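Putative hydrolase (PDB 4XUK) probably hydrolyses organophosphate triesters, and perhaps lactones, at a pair of zinc ions held in a metallo-beta-lactamase fold. Local coordinates at residues V114-S118 with Q166-Y171; T129-D135 with R176-K181; F254-T260 with G272-S276. The protein carries 2 engineered substitutions. One frame throughout, in Å; residues are numbered along the deposited sequence.

Contact 1. Residues V114-S118 with Q166-Y171; sequences VCGIS and QAIAPY
Ser-118 and Tyr-171 each send a hydroxyl across this junction to a backbone carbonyl of the other segment. Ser-118 OG donates to Ala-167 O at 2.6 Å, lying in the carbonyl plane on a lone pair. Tyr-171 OH reaches Ile-117 O, also at 2.6 Å, with the donor tilted 19° out of the carbonyl plane. The tyrosine ring thus meets the turn edge-on, with Ile-117 O and Ser-118 OG both near the ring plane. Beside these bonds Ile-117 lays its CG1 branch 3.6 Å from Tyr-171 CE1, while its CD1 comes to 4.0 Å from Ile-168 CG2. With Val-114 CG2 anti to the backbone N, that methyl reaches Ile-168 CG2 as well, at 3.9 Å. Where the two backbones come nearest, Ala-167 CB lies 3.9 Å from Cys-115 CA. The 3-10 turn 115-117 comes one residue after the zinc ligands Asp-112 and His-113, in the HxHxDH motif of the metallo-beta-lactamase superfamily, and here it is backed by helix 151-173. That helix is kinked at Pro-170, where Tyr-171 N makes no bond to Ala-167 O; the carbonyl is gripped by Ser-118 OG instead. Further out, Cys-115 SG forms a disulfide with Cys-79, and Tyr-171 OH has a second partner in Phe-125 N. Val-130 of strand 129-133 touches both Ile-117 and Tyr-171.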
ATOM      1  N   VAL A 114      -0.034 -23.040  -7.552  1.00 16.19           N
ATOM      2  CA  VAL A 114      -0.122 -23.801  -8.798  1.00 17.65           C
ATOM      3  C   VAL A 114      -1.538 -23.909  -9.392  1.00 16.61           C
ATOM      4  O   VAL A 114      -1.686 -23.912 -10.617  1.00 17.29           O
ATOM      5  CB  VAL A 114       0.503 -25.210  -8.651  1.00 18.37           C
ATOM      6  CG1 VAL A 114      -0.277 -26.050  -7.651  1.00 17.59           C
ATOM      7  CG2 VAL A 114       0.542 -25.916 -10.005  1.00 17.20           C
ATOM      8  N   CYS A 115      -2.574 -23.992  -8.552  1.00 15.98           N
ATOM      9  CA  CYS A 115      -3.923 -24.286  -9.072  1.00 16.36           C
ATOM     10  C   CYS A 115      -4.419 -23.257 -10.092  1.00 17.28           C
ATOM     11  O   CYS A 115      -5.144 -23.598 -11.036  1.00 16.32           O
ATOM     12  CB  CYS A 115      -4.940 -24.442  -7.936  1.00 20.20           C
ATOM     13  SG  CYS A 115      -4.900 -26.062  -7.131  1.00 24.74           S
ATOM     14  N   GLY A 116      -4.003 -22.005  -9.926  1.00 17.96           N
ATOM     15  CA  GLY A 116      -4.387 -20.951 -10.856  1.00 14.58           C
ATOM     16  C   GLY A 116      -3.953 -21.126 -12.301  1.00 17.59           C
ATOM     17  O   GLY A 116      -4.371 -20.339 -13.158  1.00 15.45           O
ATOM     18  N   ILE A 117      -3.122 -22.126 -12.600  1.00 15.56           N
ATOM     19  CA  ILE A 117      -2.757 -22.351 -13.999  1.00 14.76           C
ATOM     20  C   ILE A 117      -3.896 -22.968 -14.811  1.00 14.76           C
ATOM     21  O   ILE A 117      -3.872 -22.938 -16.047  1.00 16.82           O
ATOM     22  CB  ILE A 117      -1.449 -23.190 -14.181  1.00 14.92           C
ATOM     23  CG1 ILE A 117      -1.628 -24.646 -13.708  1.00 14.91           C
ATOM     24  CG2 ILE A 117      -0.278 -22.514 -13.460  1.00 14.91           C
ATOM     25  CD1 ILE A 117      -0.352 -25.504 -13.837  1.00 12.76           C
ATOM     26  N   SER A 118      -4.898 -23.505 -14.117  1.00 15.15           N
ATOM     27  CA  SER A 118      -6.022 -24.163 -14.773  1.00 18.24           C
ATOM     28  C   SER A 118      -7.331 -23.781 -14.092  1.00 18.66           C
ATOM     29  O   SER A 118      -7.329 -23.290 -12.963  1.00 19.53           O
ATOM     30  CB  SER A 118      -5.847 -25.689 -14.714  1.00 18.04           C
ATOM     31  OG  SER A 118      -4.667 -26.097 -15.384  1.00 15.77           O
ATOM     32  N   GLN A 166      -4.461 -32.292 -10.903  1.00 22.42           N
ATOM     33  CA  GLN A 166      -5.481 -31.730 -11.739  1.00 23.22           C
ATOM     34  C   GLN A 166      -5.077 -30.419 -12.426  1.00 23.51           C
ATOM     35  O   GLN A 166      -5.410 -30.202 -13.517  1.00 22.19           O
ATOM     36  CB  GLN A 166      -6.820 -31.604 -11.017  1.00 27.37           C
ATOM     37  CG  GLN A 166      -6.825 -30.658  -9.846  1.00 29.97           C
ATOM     38  CD  GLN A 166      -7.130 -29.210 -10.189  1.00 32.16           C
ATOM     39  OE1 GLN A 166      -6.568 -28.271  -9.646  1.00 26.26           O
ATOM     40  NE2 GLN A 166      -8.031 -29.056 -11.081  1.00 39.89           N
ATOM     41  N   ALA A 167      -4.316 -29.596 -11.766  1.00 22.15           N
ATOM     42  CA  ALA A 167      -3.920 -28.327 -12.349  1.00 21.17           C
ATOM     43  C   ALA A 167      -2.913 -28.534 -13.468  1.00 19.21           C
ATOM     44  O   ALA A 167      -2.989 -27.878 -14.506  1.00 17.82           O
ATOM     45  CB  ALA A 167      -3.343 -27.424 -11.286  1.00 17.15           C
ATOM     46  N   ILE A 168      -1.963 -29.435 -13.251  1.00 18.11           N
ATOM     47  CA  ILE A 168      -0.842 -29.580 -14.184  1.00 16.58           C
ATOM     48  C   ILE A 168      -1.102 -30.554 -15.329  1.00 19.75           C
ATOM     49  O   ILE A 168      -0.403 -30.520 -16.341  1.00 18.40           O
ATOM     50  CB  ILE A 168       0.457 -29.979 -13.463  1.00 19.75           C
ATOM     51  CG1 ILE A 168       0.386 -31.419 -12.952  1.00 17.27           C
ATOM     52  CG2 ILE A 168       0.761 -29.010 -12.321  1.00 19.82           C
ATOM     53  CD1 ILE A 168       1.692 -31.887 -12.353  1.00 17.19           C
ATOM     54  N   ALA A 169      -2.088 -31.431 -15.159  1.00 20.83           N
ATOM     55  CA  ALA A 169      -2.485 -32.384 -16.196  1.00 19.06           C
ATOM     56  C   ALA A 169      -2.662 -31.787 -17.601  1.00 23.03           C
ATOM     57  O   ALA A 169      -2.146 -32.352 -18.572  1.00 24.13           O
ATOM     58  CB  ALA A 169      -3.744 -33.161 -15.758  1.00 22.93           C
ATOM     59  N   PRO A 170      -3.383 -30.648 -17.723  1.00 23.55           N
ATOM     60  CA  PRO A 170      -3.544 -30.046 -19.051  1.00 24.23           C
ATOM     61  C   PRO A 170      -2.217 -29.591 -19.649  1.00 24.37           C
ATOM     62  O   PRO A 170      -2.097 -29.546 -20.875  1.00 24.79           O
ATOM     63  CB  PRO A 170      -4.425 -28.819 -18.775  1.00 24.06           C
ATOM     64  CG  PRO A 170      -5.140 -29.124 -17.523  1.00 23.17           C
ATOM     65  CD  PRO A 170      -4.168 -29.921 -16.704  1.00 23.54           C
ATOM     66  N   TYR A 171      -1.239 -29.247 -18.814  1.00 18.48           N
ATOM     67  CA  TYR A 171       0.044 -28.803 -19.345  1.00 20.24           C
ATOM     68  C   TYR A 171       0.946 -29.988 -19.686  1.00 19.11           C
ATOM     69  O   TYR A 171       1.629 -29.972 -20.712  1.00 21.06           O
ATOM     70  CB  TYR A 171       0.734 -27.823 -18.389  1.00 17.80           C
ATOM     71  CG  TYR A 171      -0.016 -26.521 -18.261  1.00 20.09           C
ATOM     72  CD1 TYR A 171      -1.116 -26.409 -17.408  1.00 19.23           C
ATOM     73  CD2 TYR A 171       0.347 -25.412 -19.014  1.00 20.06           C
ATOM     74  CE1 TYR A 171      -1.828 -25.210 -17.301  1.00 16.81           C
ATOM     75  CE2 TYR A 171      -0.349 -24.207 -18.904  1.00 17.87           C
ATOM     76  CZ  TYR A 171      -1.436 -24.117 -18.051  1.00 17.65           C
ATOM     77  OH  TYR A 171      -2.137 -22.925 -17.951  1.00 17.37           O
TER

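Contact 2. Residues T129-D135 with R176-K181; sequences TVYVSND and RFKTYK
Val-130 and Val-132 carry the pairing with strand 177-180, each using both its N-H and its carbonyl. Val-130 N donates to Arg-176 O at 2.9 Å, almost straight at 174°, and Val-130 O receives Lys-178 N at 2.7 Å. One step on, the bonds lengthen and bend: Val-132 N to Lys-178 O is 3.2 Å and Tyr-180 N to Val-132 O is 3.3 Å, the latter with only 138° at the hydrogen. Asn-134 N, already in the first turn of helix 134-141, restores a firm bond to Tyr-180 O at 2.8 Å. The alternate residues Thr-129 and Tyr-131 bond through their backbones to Asp-102, Ile-104 and Leu-106, in and beside strand 103-105. Ser-133 N is satisfied by a water, while Ser-133 OG caps Glu-136 N and also bonds Gly-200 O. Ser-133 CA stands over one face of the Tyr-180 ring in a CH-pi contact, 3.7 Å from its centroid, and the tyrosine OH pairs with Tyr-204 OH. On one face of the sheet Lys-178 CB sits over the Tyr-131 ring; on the other, Phe-177, with CG anti to its backbone N (chi1 179°), runs its ring past Val-130 CG1 and Val-132 CG1. Asn-134 ND2 is modelled at bonding distance from Lys-181 CD, 1.5 Å, a link that ordinary asparagine and lysine chemistry does not explain, so that end of the pair is doubtful. Two parallel neighbouring strands, joined through helices 134-141 and 151-173, make a beta-alpha-beta crossover, and strand 177-180 closes one edge of this sheet of the metallo-beta-lactamase alpha-beta-beta-alpha sandwich.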
ATOM      1  N   THR A 129       4.414 -22.483 -21.037  1.00 17.93           N
ATOM      2  CA  THR A 129       4.971 -23.648 -20.386  1.00 17.96           C
ATOM      3  C   THR A 129       5.326 -23.351 -18.932  1.00 21.08           C
ATOM      4  O   THR A 129       5.839 -22.270 -18.575  1.00 16.69           O
ATOM      5  CB  THR A 129       6.095 -24.329 -21.212  1.00 26.05           C
ATOM      6  OG1 THR A 129       7.196 -24.720 -20.373  1.00 29.07           O
ATOM      7  CG2 THR A 129       6.542 -23.438 -22.303  1.00 18.67           C
ATOM      8  N   VAL A 130       4.988 -24.328 -18.104  1.00 16.64           N
ATOM      9  CA  VAL A 130       5.048 -24.220 -16.661  1.00 18.10           C
ATOM     10  C   VAL A 130       6.320 -24.905 -16.173  1.00 17.65           C
ATOM     11  O   VAL A 130       6.628 -26.040 -16.594  1.00 18.68           O
ATOM     12  CB  VAL A 130       3.802 -24.892 -16.041  1.00 14.94           C
ATOM     13  CG1 VAL A 130       3.896 -24.926 -14.531  1.00 15.52           C
ATOM     14  CG2 VAL A 130       2.529 -24.174 -16.493  1.00 17.92           C
ATOM     15  N   TYR A 131       7.064 -24.199 -15.320  1.00 15.33           N
ATOM     16  CA  TYR A 131       8.291 -24.720 -14.702  1.00 17.44           C
ATOM     17  C   TYR A 131       8.175 -24.765 -13.187  1.00 19.39           C
ATOM     18  O   TYR A 131       7.612 -23.854 -12.565  1.00 18.96           O
ATOM     19  CB  TYR A 131       9.476 -23.804 -14.991  1.00 17.62           C
ATOM     20  CG  TYR A 131       9.958 -23.800 -16.411  1.00 19.93           C
ATOM     21  CD1 TYR A 131       9.310 -23.054 -17.387  1.00 17.37           C
ATOM     22  CD2 TYR A 131      11.089 -24.514 -16.769  1.00 19.82           C
ATOM     23  CE1 TYR A 131       9.770 -23.044 -18.702  1.00 22.93           C
ATOM     24  CE2 TYR A 131      11.554 -24.514 -18.074  1.00 20.66           C
ATOM     25  CZ  TYR A 131      10.895 -23.772 -19.028  1.00 23.55           C
ATOM     26  OH  TYR A 131      11.367 -23.777 -20.321  1.00 23.05           O
ATOM     27  N   VAL A 132       8.769 -25.793 -12.593  1.00 16.99           N
ATOM     28  CA  VAL A 132       8.893 -25.880 -11.139  1.00 16.96           C
ATOM     29  C   VAL A 132      10.160 -26.710 -10.894  1.00 21.41           C
ATOM     30  O   VAL A 132      10.625 -27.416 -11.804  1.00 18.62           O
ATOM     31  CB  VAL A 132       7.636 -26.547 -10.531  1.00 16.67           C
ATOM     32  CG1 VAL A 132       7.594 -28.033 -10.905  1.00 16.67           C
ATOM     33  CG2 VAL A 132       7.569 -26.333  -9.020  1.00 17.05           C
ATOM     34  N   SER A 133      10.747 -26.626  -9.702  1.00 16.07           N
ATOM     35  CA  SER A 133      12.018 -27.315  -9.491  1.00 19.77           C
ATOM     36  C   SER A 133      11.869 -28.838  -9.521  1.00 20.65           C
ATOM     37  O   SER A 133      10.819 -29.384  -9.158  1.00 18.03           O
ATOM     38  CB  SER A 133      12.676 -26.883  -8.183  1.00 18.85           C
ATOM     39  OG  SER A 133      12.155 -27.614  -7.089  1.00 17.54           O
ATOM     40  N   ASN A 134      12.922 -29.491  -9.952  1.00 21.22           N
ATOM     41  CA  ASN A 134      13.059 -30.933  -9.904  1.00 25.09           C
ATOM     42  C   ASN A 134      12.720 -31.533  -8.541  1.00 22.14           C
ATOM     43  O   ASN A 134      11.939 -32.423  -8.435  1.00 16.60           O
ATOM     44  CB  ASN A 134      14.465 -31.369 -10.364  1.00 28.39           C
ATOM     45  CG  ASN A 134      15.604 -30.760  -9.523  1.00 31.84           C
ATOM     46  OD1 ASN A 134      15.460 -29.764  -8.858  1.00 28.86           O
ATOM     47  ND2 ASN A 134      16.745 -31.376  -9.591  1.00 39.83           N
ATOM     48  N   ASP A 135      13.319 -30.965  -7.518  1.00 23.08           N
ATOM     49  CA  ASP A 135      13.109 -31.418  -6.144  1.00 23.10           C
ATOM     50  C   ASP A 135      11.637 -31.283  -5.743  1.00 22.67           C
ATOM     51  O   ASP A 135      11.091 -32.139  -5.049  1.00 20.34           O
ATOM     52  CB  ASP A 135      13.984 -30.617  -5.166  1.00 20.25           C
ATOM     53  CG  ASP A 135      15.472 -30.865  -5.360  1.00 28.32           C
ATOM     54  OD1 ASP A 135      15.838 -31.820  -6.074  1.00 25.60           O
ATOM     55  OD2 ASP A 135      16.281 -30.102  -4.785  1.00 28.02           O
ATOM     56  N   ARG A 176       4.103 -29.301 -21.905  1.00 19.03           N
ATOM     57  CA  ARG A 176       4.455 -27.976 -21.413  1.00 21.20           C
ATOM     58  C   ARG A 176       4.499 -27.848 -19.881  1.00 20.14           C
ATOM     59  O   ARG A 176       4.270 -26.804 -19.320  1.00 20.86           O
ATOM     60  CB  ARG A 176       3.561 -26.908 -22.023  1.00 21.32           C
ATOM     61  CG  ARG A 176       3.452 -26.962 -23.521  1.00 24.84           C
ATOM     62  CD  ARG A 176       4.407 -26.021 -24.182  1.00 26.61           C
ATOM     63  NE  ARG A 176       3.648 -25.174 -25.023  1.00 37.96           N
ATOM     64  CZ  ARG A 176       3.705 -23.862 -25.125  1.00 31.87           C
ATOM     65  NH1 ARG A 176       4.522 -23.086 -24.462  1.00 30.18           N
ATOM     66  NH2 ARG A 176       2.876 -23.345 -25.934  1.00 38.62           N
ATOM     67  N   PHE A 177       4.810 -28.942 -19.230  1.00 21.53           N
ATOM     68  CA  PHE A 177       5.132 -28.909 -17.805  1.00 17.65           C
ATOM     69  C   PHE A 177       6.563 -29.405 -17.653  1.00 19.23           C
ATOM     70  O   PHE A 177       6.876 -30.556 -17.989  1.00 21.48           O
ATOM     71  CB  PHE A 177       4.169 -29.789 -17.017  1.00 18.95           C
ATOM     72  CG  PHE A 177       4.450 -29.820 -15.544  1.00 22.00           C
ATOM     73  CD1 PHE A 177       4.064 -28.765 -14.733  1.00 18.41           C
ATOM     74  CD2 PHE A 177       5.104 -30.902 -14.976  1.00 22.92           C
ATOM     75  CE1 PHE A 177       4.324 -28.795 -13.370  1.00 18.75           C
ATOM     76  CE2 PHE A 177       5.370 -30.934 -13.625  1.00 22.25           C
ATOM     77  CZ  PHE A 177       4.979 -29.885 -12.824  1.00 21.05           C
ATOM     78  N   LYS A 178       7.431 -28.536 -17.148  1.00 20.70           N
ATOM     79  CA  LYS A 178       8.861 -28.791 -17.174  1.00 21.17           C
ATOM     80  C   LYS A 178       9.419 -28.692 -15.763  1.00 23.04           C
ATOM     81  O   LYS A 178       8.872 -27.974 -14.920  1.00 18.39           O
ATOM     82  CB  LYS A 178       9.555 -27.754 -18.058  1.00 19.13           C
ATOM     83  CG  LYS A 178       8.980 -27.613 -19.457  1.00 18.20           C
ATOM     84  CD  LYS A 178       9.177 -28.890 -20.259  1.00 21.75           C
ATOM     85  CE  LYS A 178       8.852 -28.681 -21.732  1.00 20.68           C
ATOM     86  NZ  LYS A 178       9.197 -29.898 -22.523  1.00 21.37           N
ATOM     87  N   THR A 179      10.505 -29.412 -15.501  1.00 19.83           N
ATOM     88  CA  THR A 179      11.243 -29.215 -14.255  1.00 22.07           C
ATOM     89  C   THR A 179      12.659 -28.726 -14.548  1.00 25.14           C
ATOM     90  O   THR A 179      13.151 -28.874 -15.672  1.00 26.36           O
ATOM     91  CB  THR A 179      11.258 -30.480 -13.368  1.00 24.78           C
ATOM     92  OG1 THR A 179      12.020 -31.515 -13.995  1.00 23.30           O
ATOM     93  CG2 THR A 179       9.835 -30.975 -13.132  1.00 25.59           C
ATOM     94  N   TYR A 180      13.297 -28.120 -13.546  1.00 23.72           N
ATOM     95  CA  TYR A 180      14.651 -27.588 -13.710  1.00 25.59           C
ATOM     96  C   TYR A 180      15.530 -27.965 -12.526  1.00 26.41           C
ATOM     97  O   TYR A 180      15.038 -28.418 -11.484  1.00 23.84           O
ATOM     98  CB  TYR A 180      14.640 -26.058 -13.869  1.00 23.96           C
ATOM     99  CG  TYR A 180      14.060 -25.332 -12.672  1.00 22.02           C
ATOM    100  CD1 TYR A 180      14.812 -25.143 -11.515  1.00 23.96           C
ATOM    101  CD2 TYR A 180      12.759 -24.847 -12.695  1.00 22.45           C
ATOM    102  CE1 TYR A 180      14.285 -24.500 -10.421  1.00 18.38           C
ATOM    103  CE2 TYR A 180      12.220 -24.188 -11.598  1.00 19.13           C
ATOM    104  CZ  TYR A 180      12.992 -24.021 -10.469  1.00 22.70           C
ATOM    105  OH  TYR A 180      12.473 -23.377  -9.366  1.00 17.99           O
ATOM    106  N   LYS A 181      16.808 -27.707 -12.654  1.00 28.11           N
ATOM    107  CA  LYS A 181      17.743 -27.908 -11.579  1.00 33.70           C
ATOM    108  C   LYS A 181      18.477 -26.625 -11.241  1.00 30.48           C
ATOM    109  O   LYS A 181      18.543 -25.748 -12.034  1.00 31.75           O
ATOM    110  CB  LYS A 181      18.734 -28.985 -11.985  1.00 31.61           C
ATOM    111  CG  LYS A 181      18.223 -30.366 -11.752  1.00 40.65           C
ATOM    112  CD  LYS A 181      17.823 -30.585 -10.280  1.00 50.06           C
ATOM    113  CE  LYS A 181      18.804 -29.935  -9.294  1.00 48.44           C
ATOM    114  NZ  LYS A 181      18.164 -28.961  -8.393  1.00 40.52           N
TER
HETATM  115  O   HOH W   1      10.226 -24.868  -7.392  1.00 20.09           O
HETATM  116  O   HOH W   2      18.035 -28.253  -5.481  1.00 31.09           O

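Contact 3. Residues F254-T260 with G272-S276; sequences FAKNGQT and GHTYS. Engineered in segment 272-276: Thr-274 (natural residue Ile).
Phe-254 and Thr-274 meet where the end of helix 240-257 lies against strand 271-275, in the second sheet of the alpha-beta-beta-alpha sandwich. The helix forms the longer part of the connection between the parallel strands 211-215 and 260-262, a beta-alpha-beta unit, and strand 271-275 runs antiparallel beside the latter. Thr-274, an engineered residue, puts CG2 3.5 Å from Phe-254 CB. The phenylalanine ring then swings away from the strand toward Val-214 and Ile-216, so the methyl sees it obliquely. Thr-274 OG1 faces Ala-255 and is buried without a polar partner. Next along the strand, Ala-255 CB rests against Ser-276 CB at 3.8 Å, and Ala-255 CA points its hydrogen at Thr-274 O. The chain leaves the helix at Gly-258, whose positive phi (73°) turns it toward strand 260-262. There the His-273 ring lies alongside: with CG beside its own backbone N (chi1 -63°), it presents its CD2 edge to Gly-258 O at 3.4 Å, nearly in plane. NE2 makes a weak, bent bond of 3.0 Å to Thr-260 OG1, which also holds Glu-211 OE2. Tyr-47 of the second subunit stacks on the imidazole and bonds Thr-274 O through its hydroxyl. Between helix end and strand sits one water, giving its hydrogens to Phe-254 O and Gln-259 O and accepting Thr-274 N at 2.9 Å.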
ATOM      1  N   PHE A 254      18.858  -9.564   1.724  1.00 21.75           N
ATOM      2  CA  PHE A 254      18.002  -8.461   1.252  1.00 23.73           C
ATOM      3  C   PHE A 254      18.251  -7.145   1.981  1.00 23.10           C
ATOM      4  O   PHE A 254      18.222  -6.066   1.376  1.00 22.93           O
ATOM      5  CB  PHE A 254      16.523  -8.819   1.401  1.00 20.88           C
ATOM      6  CG  PHE A 254      16.104 -10.072   0.663  1.00 20.07           C
ATOM      7  CD1 PHE A 254      16.800 -10.523  -0.443  1.00 19.23           C
ATOM      8  CD2 PHE A 254      14.994 -10.783   1.088  1.00 17.60           C
ATOM      9  CE1 PHE A 254      16.396 -11.681  -1.105  1.00 23.03           C
ATOM     10  CE2 PHE A 254      14.584 -11.938   0.431  1.00 19.10           C
ATOM     11  CZ  PHE A 254      15.280 -12.384  -0.664  1.00 16.35           C
ATOM     12  N   ALA A 255      18.469  -7.228   3.289  1.00 23.41           N
ATOM     13  CA  ALA A 255      18.729  -6.036   4.090  1.00 23.65           C
ATOM     14  C   ALA A 255      20.057  -5.368   3.719  1.00 25.41           C
ATOM     15  O   ALA A 255      20.120  -4.140   3.617  1.00 23.59           O
ATOM     16  CB  ALA A 255      18.686  -6.368   5.578  1.00 24.18           C
ATOM     17  N   LYS A 256      21.064  -6.171   3.532  1.00 24.16           N
ATOM     18  CA  LYS A 256      22.339  -5.699   3.132  1.00 28.90           C
ATOM     19  C   LYS A 256      22.400  -5.176   1.672  1.00 26.45           C
ATOM     20  O   LYS A 256      22.963  -4.178   1.401  1.00 26.19           O
ATOM     21  CB  LYS A 256      23.316  -6.818   3.337  1.00 24.99           C
ATOM     22  CG  LYS A 256      24.726  -6.477   2.996  1.00 35.62           C
ATOM     23  CD  LYS A 256      25.305  -7.523   2.083  1.00 44.98           C
ATOM     24  CE  LYS A 256      26.438  -8.273   2.738  1.00 27.96           C
ATOM     25  NZ  LYS A 256      27.747  -7.957   2.095  1.00 47.72           N
ATOM     26  N   ASN A 257      21.805  -5.900   0.762  1.00 25.02           N
ATOM     27  CA  ASN A 257      21.973  -5.642  -0.665  1.00 22.72           C
ATOM     28  C   ASN A 257      20.817  -4.911  -1.328  1.00 24.27           C
ATOM     29  O   ASN A 257      20.949  -4.424  -2.454  1.00 20.52           O
ATOM     30  CB  ASN A 257      22.328  -6.937  -1.389  1.00 27.72           C
ATOM     31  CG  ASN A 257      23.652  -7.517  -0.905  1.00 25.96           C
ATOM     32  OD1 ASN A 257      24.690  -6.877  -1.019  1.00 27.57           O
ATOM     33  ND2 ASN A 257      23.609  -8.715  -0.348  1.00 29.97           N
ATOM     34  N   GLY A 258      19.688  -4.826  -0.628  1.00 22.10           N
ATOM     35  CA  GLY A 258      18.619  -3.934  -1.036  1.00 21.22           C
ATOM     36  C   GLY A 258      17.803  -4.334  -2.248  1.00 22.68           C
ATOM     37  O   GLY A 258      17.177  -3.467  -2.871  1.00 20.11           O
ATOM     38  N   GLN A 259      17.782  -5.623  -2.580  1.00 20.90           N
ATOM     39  CA  GLN A 259      16.960  -6.088  -3.690  1.00 21.96           C
ATOM     40  C   GLN A 259      15.506  -5.699  -3.476  1.00 21.44           C
ATOM     41  O   GLN A 259      15.006  -5.702  -2.345  1.00 21.14           O
ATOM     42  CB  GLN A 259      17.039  -7.614  -3.847  1.00 19.96           C
ATOM     43  CG  GLN A 259      18.418  -8.180  -4.189  1.00 22.60           C
ATOM     44  CD  GLN A 259      19.189  -8.631  -2.964  1.00 23.84           C
ATOM     45  OE1 GLN A 259      19.147  -7.984  -1.910  1.00 22.33           O
ATOM     46  NE2 GLN A 259      19.904  -9.740  -3.095  1.00 22.27           N
ATOM     47  N   THR A 260      14.834  -5.405  -4.547  1.00 19.70           N
ATOM     48  CA  THR A 260      13.413  -5.246  -4.553  1.00 20.66           C
ATOM     49  C   THR A 260      12.786  -6.643  -4.395  1.00 22.83           C
ATOM     50  O   THR A 260      13.242  -7.567  -5.008  1.00 20.04           O
ATOM     51  CB  THR A 260      12.971  -4.649  -5.893  1.00 26.07           C
ATOM     52  OG1 THR A 260      13.540  -3.353  -6.087  1.00 31.34           O
ATOM     53  CG2 THR A 260      11.542  -4.630  -6.001  1.00 15.83           C
ATOM     54  N   GLY A 272       8.195  -4.534  -2.389  1.00 18.83           N
ATOM     55  CA  GLY A 272       8.828  -3.642  -1.431  1.00 16.71           C
ATOM     56  C   GLY A 272      10.277  -4.020  -1.196  1.00 20.84           C
ATOM     57  O   GLY A 272      10.899  -4.679  -2.028  1.00 18.46           O
ATOM     58  N   HIS A 273      10.813  -3.601  -0.055  1.00 21.17           N
ATOM     59  CA  HIS A 273      12.203  -3.858   0.283  1.00 16.17           C
ATOM     60  C   HIS A 273      12.268  -4.207   1.763  1.00 19.70           C
ATOM     61  O   HIS A 273      11.314  -3.944   2.501  1.00 18.47           O
ATOM     62  CB  HIS A 273      13.024  -2.602   0.032  1.00 18.00           C
ATOM     63  CG  HIS A 273      13.058  -2.174  -1.404  1.00 18.04           C
ATOM     64  ND1 HIS A 273      12.053  -1.428  -1.983  1.00 17.25           N
ATOM     65  CD2 HIS A 273      13.982  -2.379  -2.373  1.00 21.24           C
ATOM     66  CE1 HIS A 273      12.358  -1.188  -3.249  1.00 20.11           C
ATOM     67  NE2 HIS A 273      13.525  -1.749  -3.508  1.00 21.44           N
ATOM     68  N   THR A 274      13.370  -4.808   2.207  1.00 20.56           N
ATOM     69  CA  THR A 274      13.520  -5.054   3.641  1.00 18.93           C
ATOM     70  C   THR A 274      14.677  -4.286   4.255  1.00 20.17           C
ATOM     71  O   THR A 274      15.794  -4.251   3.716  1.00 18.71           O
ATOM     72  CB  THR A 274      13.574  -6.569   4.019  1.00 25.81           C
ATOM     73  OG1 THR A 274      14.697  -6.834   4.870  1.00 29.65           O
ATOM     74  CG2 THR A 274      13.672  -7.418   2.808  1.00 20.09           C
ATOM     75  N   TYR A 275      14.378  -3.646   5.380  1.00 20.70           N
ATOM     76  CA  TYR A 275      15.368  -2.904   6.141  1.00 20.89           C
ATOM     77  C   TYR A 275      15.644  -3.646   7.430  1.00 22.06           C
ATOM     78  O   TYR A 275      14.767  -4.341   7.948  1.00 21.36           O
ATOM     79  CB  TYR A 275      14.827  -1.515   6.468  1.00 21.42           C
ATOM     80  CG  TYR A 275      15.596  -0.778   7.542  1.00 25.71           C
ATOM     81  CD1 TYR A 275      16.778  -0.112   7.245  1.00 22.52           C
ATOM     82  CD2 TYR A 275      15.129  -0.738   8.854  1.00 25.81           C
ATOM     83  CE1 TYR A 275      17.479   0.564   8.217  1.00 23.51           C
ATOM     84  CE2 TYR A 275      15.820  -0.053   9.843  1.00 26.77           C
ATOM     85  CZ  TYR A 275      16.997   0.590   9.516  1.00 27.99           C
ATOM     86  OH  TYR A 275      17.698   1.259  10.483  1.00 30.01           O
ATOM     87  N   SER A 276      16.867  -3.499   7.936  1.00 22.12           N
ATOM     88  CA  SER A 276      17.220  -3.986   9.265  1.00 24.43           C
ATOM     89  C   SER A 276      18.182  -3.008   9.937  1.00 30.08           C
ATOM     90  O   SER A 276      19.157  -2.566   9.331  1.00 27.44           O
ATOM     91  CB  SER A 276      17.881  -5.358   9.181  1.00 25.59           C
ATOM     92  OG  SER A 276      18.221  -5.822  10.479  1.00 26.56           O
TER
HETATM   93  O   HOH W   3      15.514  -5.244   0.346  1.00 19.69           O
HETATM   94  O   HOH W   4      18.671  -2.419   5.222  1.00 23.07           O

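Contacts 1 and 2 form one continuous block: helix 151-173 packs on the turn 114-118 in contact 1 and leads straight into the strand paired in contact 2, with Ile-168 on Phe-177 and a probable hydrogen bond of 2.8 Å from Arg-176 N to Tyr-171 O. Contact 1 is buried and relies on hydroxyl-to-carbonyl bonds amid aliphatic packing. Contacts 2 and 3 are both only partly buried, contact 2 along a sheet edge and mainly by backbone pairing. Contact 3 stands apart, its centre about 33 Å from that of contact 1, across the centre of the chain and in the other sheet. It leans on waters and a weak imidazole bond, and it alone touches the second subunit.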